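Glucokinase (Enterococcus faecalis, PDB 2QM1) probably phosphorylates glucose with ATP as a ROK-family glucokinase, and holds a zinc ion and a magnesium ion. Local coordinates at residues K83-V87 with V97-K101; V120-E125 with A310-A315; D136-L142 with P263-G269. All blocks are in the same frame, centred on the assembly; numbering follows the deposited sequence.

Contact 1. Residues K83-V87 with V97-K101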
loop_
_atom_site.group_PDB
_atom_site.type_symbol
_atom_site.label_atom_id
_atom_site.label_comp_id
_atom_site.label_asym_id
_atom_site.label_seq_id
_atom_site.Cartn_x
_atom_site.Cartn_y
_atom_site.Cartn_z
ATOM N N LYS B 83 -0.540 -22.160 -1.395
ATOM C CA LYS B 83 -1.388 -23.288 -0.983
ATOM C C LYS B 83 -2.553 -23.623 -1.931
ATOM O O LYS B 83 -2.995 -24.767 -1.947
ATOM C CB LYS B 83 -1.927 -23.055 0.452
ATOM C CG LYS B 83 -1.353 -23.973 1.516
ATOM C CD LYS B 83 0.160 -24.125 1.372
ATOM C CE LYS B 83 0.916 -23.497 2.527
ATOM N NZ LYS B 83 1.286 -24.567 3.460
ATOM N N GLY B 84 -3.051 -22.624 -2.685
ATOM C CA GLY B 84 -4.301 -22.767 -3.463
ATOM C C GLY B 84 -5.542 -22.986 -2.591
ATOM O O GLY B 84 -6.431 -23.786 -2.889
ATOM N N THR B 85 -5.590 -22.232 -1.508
ATOM C CA THR B 85 -6.422 -22.527 -0.364
ATOM C C THR B 85 -7.241 -21.221 -0.128
ATOM O O THR B 85 -6.739 -20.135 -0.418
ATOM C CB THR B 85 -5.405 -22.873 0.752
ATOM O OG1 THR B 85 -5.435 -24.287 1.082
ATOM C CG2 THR B 85 -5.556 -22.044 1.899
ATOM N N VAL B 86 -8.480 -21.339 0.331
ATOM C CA VAL B 86 -9.347 -20.183 0.586
ATOM C C VAL B 86 -9.823 -20.188 2.052
ATOM O O VAL B 86 -10.444 -21.175 2.516
ATOM C CB VAL B 86 -10.634 -20.203 -0.340
ATOM C CG1 VAL B 86 -11.463 -18.914 -0.139
ATOM C CG2 VAL B 86 -10.262 -20.401 -1.798
ATOM N N VAL B 87 -9.526 -19.102 2.768
ATOM C CA VAL B 87 -9.995 -18.913 4.136
ATOM C C VAL B 87 -10.886 -17.633 4.228
ATOM O O VAL B 87 -10.625 -16.654 3.554
ATOM C CB VAL B 87 -8.777 -18.904 5.128
ATOM C CG1 VAL B 87 -8.127 -17.517 5.251
ATOM C CG2 VAL B 87 -9.132 -19.479 6.467
ATOM N N VAL B 97 -10.863 -24.081 6.099
ATOM C CA VAL B 97 -9.988 -23.824 4.926
ATOM C C VAL B 97 -10.343 -24.788 3.759
ATOM O O VAL B 97 -10.393 -26.015 3.953
ATOM C CB VAL B 97 -8.487 -24.020 5.275
ATOM C CG1 VAL B 97 -7.608 -23.574 4.153
ATOM C CG2 VAL B 97 -8.095 -23.278 6.549
ATOM N N GLN B 98 -10.572 -24.241 2.568
ATOM C CA GLN B 98 -10.950 -25.039 1.413
ATOM C C GLN B 98 -9.773 -25.251 0.435
ATOM O O GLN B 98 -9.139 -24.268 -0.008
ATOM C CB GLN B 98 -12.148 -24.414 0.693
ATOM C CG GLN B 98 -13.434 -24.290 1.563
ATOM C CD GLN B 98 -13.934 -25.629 2.069
ATOM O OE1 GLN B 98 -14.347 -26.510 1.286
ATOM N NE2 GLN B 98 -13.922 -25.788 3.393
ATOM N N PRO B 99 -9.469 -26.525 0.124
ATOM C CA PRO B 99 -8.384 -26.916 -0.789
ATOM C C PRO B 99 -8.868 -26.825 -2.241
ATOM O O PRO B 99 -8.790 -27.804 -2.979
ATOM C CB PRO B 99 -8.118 -28.382 -0.408
ATOM C CG PRO B 99 -9.440 -28.892 0.040
ATOM C CD PRO B 99 -10.172 -27.706 0.678
ATOM N N VAL B 100 -9.314 -25.632 -2.643
ATOM C CA VAL B 100 -10.012 -25.457 -3.898
ATOM C C VAL B 100 -9.126 -25.813 -5.072
ATOM O O VAL B 100 -9.559 -26.462 -5.996
ATOM C CB VAL B 100 -10.482 -23.979 -4.076
ATOM C CG1 VAL B 100 -11.007 -23.742 -5.479
ATOM C CG2 VAL B 100 -11.589 -23.607 -3.054
ATOM N N LYS B 101 -7.873 -25.387 -5.023
ATOM C CA LYS B 101 -6.981 -25.633 -6.126
ATOM C C LYS B 101 -6.839 -27.138 -6.285
ATOM O O LYS B 101 -6.985 -27.685 -7.391
ATOM C CB LYS B 101 -5.601 -24.995 -5.869
ATOM C CG LYS B 101 -4.550 -25.438 -6.937
ATOM C CD LYS B 101 -3.198 -24.689 -6.804
ATOM C CE LYS B 101 -2.173 -25.313 -7.748
ATOM N NZ LYS B 101 -0.827 -24.713 -7.531
#
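Gln98 O is approached by three groups. It accepts a hydrogen bond from Val86 N at 3.0 Å, the CA-H of Thr85 comes up to it with CA at 3.2 Å from Gln98 O, and Val100 N folds back onto it in a weak bond. That last bond closes an inverse gamma turn centred on Pro99, the N-cap residue of helix 100-108. The cross-segment bond is returned by Gln98 N, which donates to Val86 O over 3.1 Å with an N-H...O angle of 171°. This pair of bonds defines a single antiparallel bridge, hydrogen-bonded type, between strand 85-87 and the loop before the helix. On its other side strand 85-87 pairs with strand 78-80, where Gly84 and Thr85 both face Asp80 in a G1 beta bulge.

Gly84 carries the positive phi (64°) of that bulge. Separately, its lack of a CB lets Lys101 CB come to 3.5 Å from Gly84 CA, where a side chain would collide with it. Lys101 N then donates to Gly84 O, 3.0 Å away. Val86 and Val100 are buried, meeting through CG2 and CG2 at 3.7 Å. Leu114 and Trp94 touch both of these valines. Toward the exposed end, Thr85 CG2 lies against Val97 CG1, but chi1 of Thr85 is far from staggered and the closeness of that pair is doubtful; the other methyl, Val97 CG2, meets Val87 CG2 at 3.9 Å.

Contact 2. Residues V120-E125 with A310-A315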
loop_
_atom_site.group_PDB
_atom_site.type_symbol
_atom_site.label_atom_id
_atom_site.label_comp_id
_atom_site.label_asym_id
_atom_site.label_seq_id
_atom_site.Cartn_x
_atom_site.Cartn_y
_atom_site.Cartn_z
ATOM N N VAL B 120 -8.670 -10.214 -8.606
ATOM C CA VAL B 120 -8.791 -10.728 -9.968
ATOM C C VAL B 120 -9.509 -9.676 -10.854
ATOM O O VAL B 120 -9.092 -9.381 -11.955
ATOM C CB VAL B 120 -9.465 -12.119 -9.800
ATOM C CG1 VAL B 120 -10.642 -12.303 -10.586
ATOM C CG2 VAL B 120 -8.460 -13.243 -9.832
ATOM N N ALA B 121 -10.554 -9.069 -10.334
ATOM C CA ALA B 121 -11.186 -7.935 -11.005
ATOM C C ALA B 121 -10.198 -6.786 -11.292
ATOM O O ALA B 121 -10.170 -6.236 -12.385
ATOM C CB ALA B 121 -12.409 -7.448 -10.200
ATOM N N ALA B 122 -9.348 -6.487 -10.314
ATOM C CA ALA B 122 -8.248 -5.573 -10.467
ATOM C C ALA B 122 -7.346 -5.961 -11.626
ATOM O O ALA B 122 -6.954 -5.101 -12.411
ATOM C CB ALA B 122 -7.423 -5.493 -9.118
ATOM N N LEU B 123 -6.991 -7.246 -11.732
ATOM C CA LEU B 123 -6.148 -7.704 -12.822
ATOM C C LEU B 123 -6.863 -7.502 -14.158
ATOM O O LEU B 123 -6.234 -7.252 -15.183
ATOM C CB LEU B 123 -5.868 -9.222 -12.697
ATOM C CG LEU B 123 -4.976 -9.742 -11.572
ATOM C CD1 LEU B 123 -4.936 -11.294 -11.480
ATOM C CD2 LEU B 123 -3.583 -9.184 -11.708
ATOM N N GLY B 124 -8.179 -7.733 -14.156
ATOM C CA GLY B 124 -8.998 -7.585 -15.376
ATOM C C GLY B 124 -9.002 -6.123 -15.826
ATOM O O GLY B 124 -8.855 -5.817 -17.031
ATOM N N GLU B 125 -9.216 -5.209 -14.883
ATOM C CA GLU B 125 -9.221 -3.777 -15.281
ATOM C C GLU B 125 -7.818 -3.304 -15.679
ATOM O O GLU B 125 -7.636 -2.588 -16.645
ATOM C CB GLU B 125 -9.876 -2.879 -14.205
ATOM C CG GLU B 125 -11.377 -3.136 -14.119
ATOM C CD GLU B 125 -12.182 -2.381 -15.188
ATOM O OE1 GLU B 125 -11.595 -1.518 -15.919
ATOM O OE2 GLU B 125 -13.398 -2.630 -15.258
ATOM N N ALA B 310 -14.989 -7.717 -15.636
ATOM C CA ALA B 310 -13.582 -7.670 -15.146
ATOM C C ALA B 310 -13.188 -8.909 -14.390
ATOM O O ALA B 310 -12.038 -9.337 -14.474
ATOM C CB ALA B 310 -13.267 -6.421 -14.287
ATOM N N GLY B 311 -14.118 -9.483 -13.636
ATOM C CA GLY B 311 -13.806 -10.666 -12.817
ATOM C C GLY B 311 -13.299 -11.870 -13.591
ATOM O O GLY B 311 -12.249 -12.442 -13.267
ATOM N N VAL B 312 -14.070 -12.236 -14.606
ATOM C CA VAL B 312 -13.825 -13.372 -15.479
ATOM C C VAL B 312 -12.561 -13.160 -16.366
ATOM O O VAL B 312 -11.731 -14.071 -16.547
ATOM C CB VAL B 312 -15.221 -13.666 -16.179
ATOM C CG1 VAL B 312 -15.489 -12.924 -17.535
ATOM C CG2 VAL B 312 -15.669 -15.020 -16.038
ATOM N N ILE B 313 -12.384 -11.917 -16.802
ATOM C CA ILE B 313 -11.213 -11.436 -17.526
ATOM C C ILE B 313 -9.928 -11.484 -16.667
ATOM O O ILE B 313 -8.920 -12.070 -17.075
ATOM C CB ILE B 313 -11.489 -10.008 -18.144
ATOM C CG1 ILE B 313 -12.517 -10.102 -19.297
ATOM C CG2 ILE B 313 -10.195 -9.376 -18.654
ATOM C CD1 ILE B 313 -13.015 -8.730 -19.860
ATOM N N GLY B 314 -9.978 -10.900 -15.477
ATOM C CA GLY B 314 -8.847 -10.966 -14.560
ATOM C C GLY B 314 -8.524 -12.376 -14.131
ATOM O O GLY B 314 -7.346 -12.730 -14.042
ATOM N N ALA B 315 -9.577 -13.165 -13.818
ATOM C CA ALA B 315 -9.399 -14.559 -13.398
ATOM C C ALA B 315 -8.696 -15.344 -14.474
ATOM O O ALA B 315 -7.713 -16.030 -14.218
ATOM C CB ALA B 315 -10.701 -15.197 -13.079
#
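The flat group here is the carboxylate of Glu125, and the methyl of Ala310 lies obliquely to its plane, nearer OE2 than OE1. The same methyl touches the side chain's stem, Ala310 CB to Glu125 CG being 3.8 Å. A bend at chi2 (-82°) swings the carboxylate forward along its helix, toward the amides that bind it beyond the contact: OE2 accepts from Leu306 N, OE1 from Glu305 N and Ala130 N.

The remainder is a glycine-lined crossing of helices 117-128 and 310-318. The axes of 120-125 and 310-315 stand 87° apart and approach to 6.5 Å, a separation that the backbone contacts explain. Gly124 CA and Gly314 CA are 3.5 Å apart, each glycine lacking a side chain on the side toward the partner helix. Val120 O, which already receives the helical bond of Gly124 N, also meets the CA-H of Gly314, with CA at 3.1 Å and an angle at H of 170°. Ala310 O takes the helical bond of Gly314 N and lies 3.6 Å from Gly124 CA, a plain van der Waals approach.

Around this centre Ile313 CG2 reaches Gly124 CA, and Leu123 CD1 rests near Gly314 O. Val120 CG1 packs on Ala315 CB at 3.8 Å, though chi1 of Val120 is nearly eclipsed and the finer placing of these methyls is doubtful. With hydrogen bonds spent inside the helices, cohesion across the crossing probably rests on van der Waals contact and the CA-H...O approach, both of which depend on close backbone fit.

Contact 3. Residues D136-L142 with P263-G269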
loop_
_atom_site.group_PDB
_atom_site.type_symbol
_atom_site.label_atom_id
_atom_site.label_comp_id
_atom_site.label_asym_id
_atom_site.label_seq_id
_atom_site.Cartn_x
_atom_site.Cartn_y
_atom_site.Cartn_z
ATOM N N ASP B 136 1.449 0.032 -11.669
ATOM C CA ASP B 136 0.913 0.477 -10.407
ATOM C C ASP B 136 -0.524 0.940 -10.594
ATOM O O ASP B 136 -0.771 2.037 -11.095
ATOM C CB ASP B 136 1.824 1.562 -9.770
ATOM C CG ASP B 136 3.267 1.071 -9.600
ATOM O OD1 ASP B 136 3.580 0.393 -8.595
ATOM O OD2 ASP B 136 4.090 1.324 -10.501
ATOM N N VAL B 137 -1.460 0.081 -10.186
ATOM C CA VAL B 137 -2.922 0.345 -10.333
ATOM C C VAL B 137 -3.657 -0.143 -9.087
ATOM O O VAL B 137 -3.444 -1.283 -8.635
ATOM C CB VAL B 137 -3.561 -0.357 -11.569
ATOM C CG1 VAL B 137 -5.059 0.009 -11.703
ATOM C CG2 VAL B 137 -2.863 0.035 -12.842
ATOM N N ILE B 138 -4.515 0.708 -8.541
ATOM C CA ILE B 138 -5.416 0.280 -7.455
ATOM C C ILE B 138 -6.860 0.188 -7.951
ATOM O O ILE B 138 -7.381 1.127 -8.581
ATOM C CB ILE B 138 -5.289 1.184 -6.242
ATOM C CG1 ILE B 138 -3.832 1.125 -5.730
ATOM C CG2 ILE B 138 -6.228 0.771 -5.154
ATOM C CD1 ILE B 138 -3.455 2.222 -4.662
ATOM N N PHE B 139 -7.461 -0.981 -7.749
ATOM C CA PHE B 139 -8.887 -1.196 -8.029
ATOM C C PHE B 139 -9.690 -1.162 -6.725
ATOM O O PHE B 139 -9.353 -1.854 -5.759
ATOM C CB PHE B 139 -9.127 -2.523 -8.776
ATOM C CG PHE B 139 -10.564 -2.757 -9.159
ATOM C CD1 PHE B 139 -11.224 -1.878 -10.024
ATOM C CD2 PHE B 139 -11.254 -3.851 -8.676
ATOM C CE1 PHE B 139 -12.538 -2.062 -10.375
ATOM C CE2 PHE B 139 -12.603 -4.059 -9.037
ATOM C CZ PHE B 139 -13.240 -3.146 -9.884
ATOM N N ILE B 140 -10.737 -0.332 -6.715
ATOM C CA ILE B 140 -11.733 -0.317 -5.651
ATOM C C ILE B 140 -13.164 -0.582 -6.202
ATOM O O ILE B 140 -13.654 0.137 -7.087
ATOM C CB ILE B 140 -11.688 1.003 -4.831
ATOM C CG1 ILE B 140 -12.906 1.128 -3.940
ATOM C CG2 ILE B 140 -11.691 2.215 -5.739
ATOM C CD1 ILE B 140 -13.011 0.092 -2.903
ATOM N N THR B 141 -13.820 -1.610 -5.672
ATOM C CA THR B 141 -15.169 -1.960 -6.123
ATOM C C THR B 141 -16.224 -1.681 -5.058
ATOM O O THR B 141 -16.131 -2.146 -3.928
ATOM C CB THR B 141 -15.245 -3.398 -6.659
ATOM O OG1 THR B 141 -16.588 -3.706 -7.088
ATOM C CG2 THR B 141 -14.768 -4.383 -5.621
ATOM N N LEU B 142 -17.220 -0.897 -5.433
ATOM C CA LEU B 142 -18.277 -0.543 -4.527
ATOM C C LEU B 142 -19.522 -1.273 -5.002
ATOM O O LEU B 142 -19.994 -1.018 -6.093
ATOM C CB LEU B 142 -18.539 0.971 -4.597
ATOM C CG LEU B 142 -17.326 1.906 -4.508
ATOM C CD1 LEU B 142 -17.781 3.340 -4.747
ATOM C CD2 LEU B 142 -16.680 1.782 -3.120
ATOM N N PRO B 263 -0.116 5.181 -7.168
ATOM C CA PRO B 263 -0.329 4.332 -8.361
ATOM C C PRO B 263 -0.570 5.186 -9.586
ATOM O O PRO B 263 -0.835 6.358 -9.472
ATOM C CB PRO B 263 -1.614 3.556 -8.000
ATOM C CG PRO B 263 -2.388 4.585 -7.195
ATOM C CD PRO B 263 -1.319 5.246 -6.319
ATOM N N ASP B 264 -0.462 4.632 -10.778
ATOM C CA ASP B 264 -0.731 5.475 -11.962
ATOM C C ASP B 264 -2.208 5.883 -11.918
ATOM O O ASP B 264 -2.589 7.018 -12.242
ATOM C CB ASP B 264 -0.402 4.755 -13.250
ATOM C CG ASP B 264 -0.824 5.550 -14.485
ATOM O OD1 ASP B 264 -1.616 5.007 -15.286
ATOM O OD2 ASP B 264 -0.382 6.711 -14.639
ATOM N N SER B 265 -3.031 4.948 -11.462
ATOM C CA SER B 265 -4.443 5.241 -11.269
ATOM C C SER B 265 -5.097 4.427 -10.129
ATOM O O SER B 265 -4.634 3.340 -9.776
ATOM C CB SER B 265 -5.210 5.014 -12.587
ATOM O OG SER B 265 -5.315 3.640 -12.901
ATOM N N VAL B 266 -6.130 5.028 -9.563
ATOM C CA VAL B 266 -7.161 4.360 -8.738
ATOM C C VAL B 266 -8.409 4.204 -9.611
ATOM O O VAL B 266 -8.982 5.190 -10.088
ATOM C CB VAL B 266 -7.432 5.193 -7.462
ATOM C CG1 VAL B 266 -8.603 4.634 -6.586
ATOM C CG2 VAL B 266 -6.104 5.309 -6.639
ATOM N N VAL B 267 -8.791 2.958 -9.865
ATOM C CA VAL B 267 -9.969 2.654 -10.702
ATOM C C VAL B 267 -11.170 2.306 -9.818
ATOM O O VAL B 267 -11.084 1.392 -9.005
ATOM C CB VAL B 267 -9.667 1.491 -11.688
ATOM C CG1 VAL B 267 -10.890 1.181 -12.583
ATOM C CG2 VAL B 267 -8.418 1.830 -12.528
ATOM N N ILE B 268 -12.273 3.047 -9.970
ATOM C CA ILE B 268 -13.500 2.768 -9.233
ATOM C C ILE B 268 -14.504 1.920 -10.040
ATOM O O ILE B 268 -14.955 2.308 -11.111
ATOM C CB ILE B 268 -14.201 4.061 -8.757
ATOM C CG1 ILE B 268 -13.256 5.008 -7.984
ATOM C CG2 ILE B 268 -15.438 3.726 -7.899
ATOM C CD1 ILE B 268 -13.651 6.494 -8.204
ATOM N N GLY B 269 -14.883 0.761 -9.502
ATOM C CA GLY B 269 -15.768 -0.148 -10.229
ATOM C C GLY B 269 -16.916 -0.572 -9.323
ATOM O O GLY B 269 -17.039 -0.070 -8.219
#
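Ile138, Ile140 and Val267 mark the tight centre, where the backbone bonds run close to straight and side chains pack on both faces. Val267 N donates to Ile138 O, Ile140 N follows with a bond to Val267 O that is 2.9 Å long with an N-H...O angle of 175°, and Gly269 N donates in turn to Ile140 O. The end near Asp136 is looser. There the bond from Asp264 N to Asp136 O is bent, at 146°, and the partly exposed Asp264 packs on Val160 of the second subunit.

The alternating bonds are those of parallel neighbours in a mixed sheet; strands 137-142 and 265-269 lie at its middle, in the 3-2-1-4-5 order expected of the actin-ATPase clan. The two faces are filled differently. On the face of Ile138, Ile140, Val266 and Ile268, helix 237-261 covers the strands. Ile138 CD1 reaches Pro263 CG at 3.6 Å, while Ile140 and Ile268 run side by side and meet CG2 to CG1 at 3.9 Å.

On the other face Phe139 and Thr141 pack against helix 117-128, and Val267 touches Ala130 in the loop beyond it. With CG of Phe139 anti to its own N (chi1 -177°), the ring reaches obliquely toward the neighbouring strand, CD1 lying 3.4 Å from Val267 O. Gly269 has no side chain on this face, and its CA comes within 3.8 Å of Phe139 CE1.

Contacts 2 and 3 adjoin, their centres 12 Å apart, where helix 117-128 packs on strand 137-142, which follows it in the chain. Phe139 is the joint: its CB lies 3.4 Å from Ala122 CB and its CE2 is 3.6 Å from Ala121 CB. Both contacts lie close to the magnesium ion bound at Asn116, Asn119 and Gly148, which is about 8 Å from the side chain of Val120 and about 7 Å from that of Thr141. Contact 1 stands apart, its centre 19 Å from that of contact 2 and 26 Å from that of contact 3; the Val86 side chain is about 12 Å from the magnesium ion. The zinc ion lies about 12 Å from the Ile140 side chain.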